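PDB 4GAX: amorpha-4,11-diene synthase from Artemisia annua, which probably catalyses the metal-dependent cyclisation of farnesyl diphosphate to a sesquiterpene such as amorpha-4,11-diene. Local coordinates for residues L448-L462 against L496-E510. Numbering follows the deposited sequence.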
# COMPACT_ATOMS: atom_id res chain seq x y z
N LEU A 448 -9.94 -11.64 -0.55
CA LEU A 448 -8.98 -10.56 -0.71
C LEU A 448 -7.79 -10.69 0.26
O LEU A 448 -6.64 -10.48 -0.13
CB LEU A 448 -9.66 -9.20 -0.53
CG LEU A 448 -8.78 -7.95 -0.51
CD1 LEU A 448 -8.03 -7.77 -1.83
CD2 LEU A 448 -9.63 -6.72 -0.23
N LEU A 449 -8.06 -11.07 1.50
CA LEU A 449 -6.99 -11.22 2.49
C LEU A 449 -6.19 -12.50 2.23
O LEU A 449 -4.97 -12.53 2.43
CB LEU A 449 -7.54 -11.20 3.91
CG LEU A 449 -8.21 -9.88 4.31
CD1 LEU A 449 -8.68 -9.91 5.77
CD2 LEU A 449 -7.28 -8.71 4.07
N ARG A 450 -6.87 -13.55 1.78
CA ARG A 450 -6.20 -14.78 1.39
C ARG A 450 -5.24 -14.52 0.24
O ARG A 450 -4.11 -15.04 0.22
CB ARG A 450 -7.21 -15.84 0.95
CG ARG A 450 -6.60 -17.24 0.77
CD ARG A 450 -7.51 -18.14 -0.05
NE ARG A 450 -8.92 -17.92 0.28
CZ ARG A 450 -9.91 -17.89 -0.62
NH1 ARG A 450 -9.64 -18.05 -1.91
NH2 ARG A 450 -11.16 -17.69 -0.22
N TYR A 451 -5.69 -13.72 -0.73
CA TYR A 451 -4.88 -13.41 -1.90
C TYR A 451 -3.65 -12.58 -1.49
O TYR A 451 -2.54 -12.85 -1.95
CB TYR A 451 -5.71 -12.65 -2.95
CG TYR A 451 -6.68 -13.53 -3.74
CD1 TYR A 451 -6.34 -14.83 -4.11
CD2 TYR A 451 -7.93 -13.05 -4.09
CE1 TYR A 451 -7.23 -15.62 -4.83
CE2 TYR A 451 -8.83 -13.84 -4.81
CZ TYR A 451 -8.47 -15.11 -5.18
OH TYR A 451 -9.36 -15.88 -5.90
N LYS A 452 -3.87 -11.56 -0.67
CA LYS A 452 -2.78 -10.76 -0.12
C LYS A 452 -1.73 -11.66 0.54
O LYS A 452 -0.53 -11.55 0.25
CB LYS A 452 -3.32 -9.76 0.90
CG LYS A 452 -2.27 -8.87 1.54
CD LYS A 452 -2.90 -7.92 2.57
CE LYS A 452 -1.86 -6.99 3.22
NZ LYS A 452 -0.69 -7.74 3.76
N GLY A 453 -2.19 -12.57 1.40
CA GLY A 453 -1.30 -13.49 2.08
C GLY A 453 -0.50 -14.37 1.12
O GLY A 453 0.71 -14.56 1.30
N ILE A 454 -1.16 -14.91 0.11
CA ILE A 454 -0.50 -15.78 -0.86
C ILE A 454 0.50 -14.99 -1.72
O ILE A 454 1.63 -15.43 -1.95
CB ILE A 454 -1.50 -16.46 -1.80
CG1 ILE A 454 -2.43 -17.41 -1.03
CG2 ILE A 454 -0.77 -17.25 -2.88
CD1 ILE A 454 -3.47 -18.09 -1.91
N LEU A 455 0.07 -13.81 -2.18
CA LEU A 455 0.93 -12.95 -2.99
C LEU A 455 2.19 -12.56 -2.22
O LEU A 455 3.28 -12.55 -2.77
CB LEU A 455 0.16 -11.69 -3.40
CG LEU A 455 0.94 -10.60 -4.15
CD1 LEU A 455 1.54 -11.12 -5.44
CD2 LEU A 455 0.03 -9.42 -4.43
N GLY A 456 2.01 -12.24 -0.94
CA GLY A 456 3.12 -11.87 -0.07
C GLY A 456 4.14 -12.99 0.03
O GLY A 456 5.35 -12.74 0.00
N ARG A 457 3.65 -14.22 0.13
CA ARG A 457 4.52 -15.38 0.19
C ARG A 457 5.23 -15.57 -1.15
O ARG A 457 6.42 -15.85 -1.18
CB ARG A 457 3.72 -16.63 0.56
CG ARG A 457 4.55 -17.80 1.05
CD ARG A 457 3.68 -19.03 1.33
NE ARG A 457 2.72 -19.25 0.25
CZ ARG A 457 3.03 -19.74 -0.95
NH1 ARG A 457 4.29 -20.06 -1.24
NH2 ARG A 457 2.08 -19.91 -1.86
N ARG A 458 4.50 -15.40 -2.25
CA ARG A 458 5.09 -15.57 -3.58
C ARG A 458 6.15 -14.50 -3.86
O ARG A 458 7.21 -14.80 -4.41
CB ARG A 458 4.03 -15.52 -4.69
CG ARG A 458 2.92 -16.57 -4.57
CD ARG A 458 3.39 -17.96 -4.96
NE ARG A 458 2.39 -18.97 -4.63
CZ ARG A 458 2.48 -20.26 -4.95
NH1 ARG A 458 3.54 -20.71 -5.62
NH2 ARG A 458 1.52 -21.10 -4.61
N LEU A 459 5.85 -13.26 -3.49
CA LEU A 459 6.79 -12.17 -3.76
C LEU A 459 8.07 -12.34 -2.95
O LEU A 459 9.17 -12.05 -3.43
CB LEU A 459 6.14 -10.81 -3.48
CG LEU A 459 5.11 -10.39 -4.54
CD1 LEU A 459 4.42 -9.08 -4.15
CD2 LEU A 459 5.76 -10.27 -5.92
N ASN A 460 7.93 -12.83 -1.72
CA ASN A 460 9.08 -13.07 -0.86
C ASN A 460 9.89 -14.29 -1.31
O ASN A 460 11.10 -14.34 -1.10
CB ASN A 460 8.64 -13.21 0.60
CG ASN A 460 9.80 -13.20 1.58
OD1 ASN A 460 10.93 -12.84 1.22
ND2 ASN A 460 9.54 -13.59 2.82
N ASP A 461 9.23 -15.26 -1.94
CA ASP A 461 9.92 -16.44 -2.46
C ASP A 461 10.70 -16.14 -3.74
O ASP A 461 11.48 -16.97 -4.20
CB ASP A 461 8.93 -17.58 -2.71
CG ASP A 461 8.42 -18.21 -1.43
OD1 ASP A 461 8.65 -17.63 -0.35
OD2 ASP A 461 7.79 -19.28 -1.52
N LEU A 462 10.47 -14.97 -4.32
CA LEU A 462 11.18 -14.56 -5.52
C LEU A 462 12.34 -13.60 -5.22
O LEU A 462 12.78 -12.85 -6.09
CB LEU A 462 10.23 -13.95 -6.54
CG LEU A 462 9.41 -14.98 -7.33
CD1 LEU A 462 8.11 -14.36 -7.84
CD2 LEU A 462 10.24 -15.53 -8.48
N LEU A 496 6.46 -18.73 -12.44
CA LEU A 496 6.26 -18.08 -11.15
C LEU A 496 5.82 -16.64 -11.32
O LEU A 496 4.97 -16.16 -10.57
CB LEU A 496 7.53 -18.15 -10.28
CG LEU A 496 7.95 -19.51 -9.75
CD1 LEU A 496 9.20 -19.38 -8.87
CD2 LEU A 496 6.82 -20.19 -8.97
N TYR A 497 6.37 -15.95 -12.31
CA TYR A 497 5.97 -14.57 -12.52
C TYR A 497 4.54 -14.45 -13.07
O TYR A 497 3.80 -13.54 -12.70
CB TYR A 497 7.00 -13.81 -13.35
CG TYR A 497 8.18 -13.36 -12.51
CD1 TYR A 497 7.98 -12.77 -11.27
CD2 TYR A 497 9.49 -13.55 -12.94
CE1 TYR A 497 9.05 -12.36 -10.48
CE2 TYR A 497 10.57 -13.15 -12.16
CZ TYR A 497 10.34 -12.56 -10.93
OH TYR A 497 11.39 -12.15 -10.14
N LYS A 498 4.13 -15.39 -13.92
CA LYS A 498 2.74 -15.39 -14.38
C LYS A 498 1.75 -15.63 -13.22
O LYS A 498 0.71 -14.99 -13.14
CB LYS A 498 2.53 -16.42 -15.50
CG LYS A 498 1.09 -16.91 -15.63
CD LYS A 498 0.51 -16.69 -17.01
CE LYS A 498 -0.55 -17.74 -17.32
NZ LYS A 498 -1.60 -17.81 -16.26
N GLN A 499 2.10 -16.54 -12.31
CA GLN A 499 1.28 -16.78 -11.12
C GLN A 499 1.10 -15.49 -10.31
O GLN A 499 0.00 -15.20 -9.79
CB GLN A 499 1.93 -17.87 -10.27
CG GLN A 499 1.25 -18.17 -8.95
CD GLN A 499 1.91 -19.34 -8.24
OE1 GLN A 499 3.14 -19.38 -8.10
NE2 GLN A 499 1.11 -20.32 -7.82
N VAL A 500 2.16 -14.70 -10.20
CA VAL A 500 2.06 -13.42 -9.52
C VAL A 500 1.13 -12.45 -10.26
O VAL A 500 0.31 -11.75 -9.65
CB VAL A 500 3.45 -12.79 -9.30
CG1 VAL A 500 3.31 -11.33 -8.89
CG2 VAL A 500 4.23 -13.59 -8.25
N GLU A 501 1.24 -12.41 -11.58
CA GLU A 501 0.35 -11.55 -12.36
C GLU A 501 -1.10 -11.98 -12.19
O GLU A 501 -2.00 -11.15 -12.09
CB GLU A 501 0.73 -11.57 -13.84
CG GLU A 501 2.00 -10.78 -14.13
CD GLU A 501 1.96 -9.39 -13.49
OE1 GLU A 501 2.70 -9.16 -12.50
OE2 GLU A 501 1.20 -8.53 -13.96
N ASP A 502 -1.33 -13.29 -12.16
CA ASP A 502 -2.67 -13.81 -11.89
C ASP A 502 -3.21 -13.27 -10.57
O ASP A 502 -4.37 -12.88 -10.48
CB ASP A 502 -2.64 -15.34 -11.84
CG ASP A 502 -2.62 -15.96 -13.22
OD1 ASP A 502 -2.59 -15.20 -14.21
OD2 ASP A 502 -2.65 -17.21 -13.32
N LEU A 503 -2.36 -13.22 -9.55
CA LEU A 503 -2.79 -12.77 -8.22
C LEU A 503 -3.19 -11.30 -8.20
O LEU A 503 -4.18 -10.93 -7.56
CB LEU A 503 -1.70 -13.05 -7.19
CG LEU A 503 -1.59 -14.52 -6.83
CD1 LEU A 503 -0.27 -14.79 -6.12
CD2 LEU A 503 -2.77 -14.96 -5.96
N TRP A 504 -2.43 -10.44 -8.88
CA TRP A 504 -2.81 -9.02 -8.90
C TRP A 504 -4.18 -8.88 -9.54
O TRP A 504 -4.99 -8.04 -9.13
CB TRP A 504 -1.79 -8.17 -9.68
CG TRP A 504 -0.42 -8.04 -9.04
CD1 TRP A 504 0.77 -8.51 -9.54
CD2 TRP A 504 -0.09 -7.38 -7.80
NE1 TRP A 504 1.81 -8.19 -8.69
CE2 TRP A 504 1.31 -7.50 -7.62
CE3 TRP A 504 -0.84 -6.69 -6.84
CZ2 TRP A 504 1.97 -6.97 -6.50
CZ3 TRP A 504 -0.18 -6.16 -5.72
CH2 TRP A 504 1.21 -6.30 -5.57
N LYS A 505 -4.44 -9.68 -10.57
CA LYS A 505 -5.74 -9.64 -11.23
C LYS A 505 -6.85 -10.15 -10.30
O LYS A 505 -7.96 -9.58 -10.27
CB LYS A 505 -5.72 -10.42 -12.56
CG LYS A 505 -5.07 -9.62 -13.71
CD LYS A 505 -5.08 -10.38 -15.05
CE LYS A 505 -4.22 -11.62 -14.98
NZ LYS A 505 -4.20 -12.31 -16.31
N ASP A 506 -6.57 -11.21 -9.55
CA ASP A 506 -7.53 -11.73 -8.58
C ASP A 506 -7.84 -10.66 -7.54
O ASP A 506 -9.00 -10.47 -7.13
CB ASP A 506 -6.97 -12.97 -7.87
CG ASP A 506 -7.01 -14.20 -8.74
OD1 ASP A 506 -7.95 -14.33 -9.56
OD2 ASP A 506 -6.09 -15.05 -8.61
N ILE A 507 -6.81 -9.96 -7.10
CA ILE A 507 -6.98 -8.91 -6.09
C ILE A 507 -7.77 -7.72 -6.62
O ILE A 507 -8.58 -7.12 -5.89
CB ILE A 507 -5.61 -8.46 -5.55
CG1 ILE A 507 -5.05 -9.58 -4.65
CG2 ILE A 507 -5.73 -7.17 -4.76
CD1 ILE A 507 -3.55 -9.56 -4.54
N ASN A 508 -7.54 -7.35 -7.89
CA ASN A 508 -8.36 -6.31 -8.51
C ASN A 508 -9.83 -6.66 -8.47
O ASN A 508 -10.67 -5.82 -8.15
CB ASN A 508 -7.94 -6.04 -9.96
CG ASN A 508 -6.65 -5.25 -10.05
OD1 ASN A 508 -6.21 -4.61 -9.07
ND2 ASN A 508 -6.03 -5.26 -11.24
N ARG A 509 -10.15 -7.91 -8.80
CA ARG A 509 -11.56 -8.34 -8.79
C ARG A 509 -12.16 -8.20 -7.40
O ARG A 509 -13.25 -7.65 -7.23
CB ARG A 509 -11.70 -9.77 -9.31
CG ARG A 509 -13.14 -10.32 -9.38
CD ARG A 509 -13.12 -11.85 -9.46
NE ARG A 509 -12.26 -12.39 -8.40
CZ ARG A 509 -11.30 -13.30 -8.57
NH1 ARG A 509 -11.06 -13.83 -9.77
NH2 ARG A 509 -10.58 -13.68 -7.53
N GLU A 510 -11.44 -8.67 -6.38
CA GLU A 510 -11.98 -8.59 -5.01
C GLU A 510 -12.15 -7.12 -4.60
O GLU A 510 -13.09 -6.77 -3.90
CB GLU A 510 -11.07 -9.33 -4.01
CG GLU A 510 -10.92 -10.81 -4.31
CD GLU A 510 -12.25 -11.55 -4.32
OE1 GLU A 510 -13.11 -11.27 -3.44
OE2 GLU A 510 -12.42 -12.42 -5.20
O HOH W 1 -12.54 -10.62 -0.85
O HOH W 2 -12.07 -15.55 -5.07
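With CG of Y451 anti to its carbonyl carbon (chi1 -75°) and CG of L455 anti to the backbone N (chi1 174°), the two side chains enter successive holes of helix 496-510, Y451 among L503, D506, I507 and E510, L455 among V500, L503, W504 and I507. CB of D506 lies over the centre of the Y451 ring, 3.7 Å from its centroid, while CG of E510 meets the ring edge near its plane. L455 lays CD2 over the six-membered ring of W504, 3.5 Å from the centroid, a close CH-pi contact. In return L503 is a knob among Y451, I454, L455 and R458. The amide of Q499 lies over one face of the R458 guanidinium, and at the far end CD2 of L462 covers a face of the Y497 ring. R509 grips OE2 of E510 side-on through NE and NH2, each at 3.2 Å, which steadies the carboxylate; one water joins that oxygen to OH of Y451, another links OE1 to N of L448. Were Y451 an alanine, the hole formed by L503, D506, I507 and E510 would probably lose its filling, and the water at E510 its phenolic partner. The segment axes, antiparallel at 159°, approach to 9.5 Å within the all-helical metal-binding domain; helix 519-535 packs against L448, K452, W504 and I507, and helix 407-416 against I454 and R458.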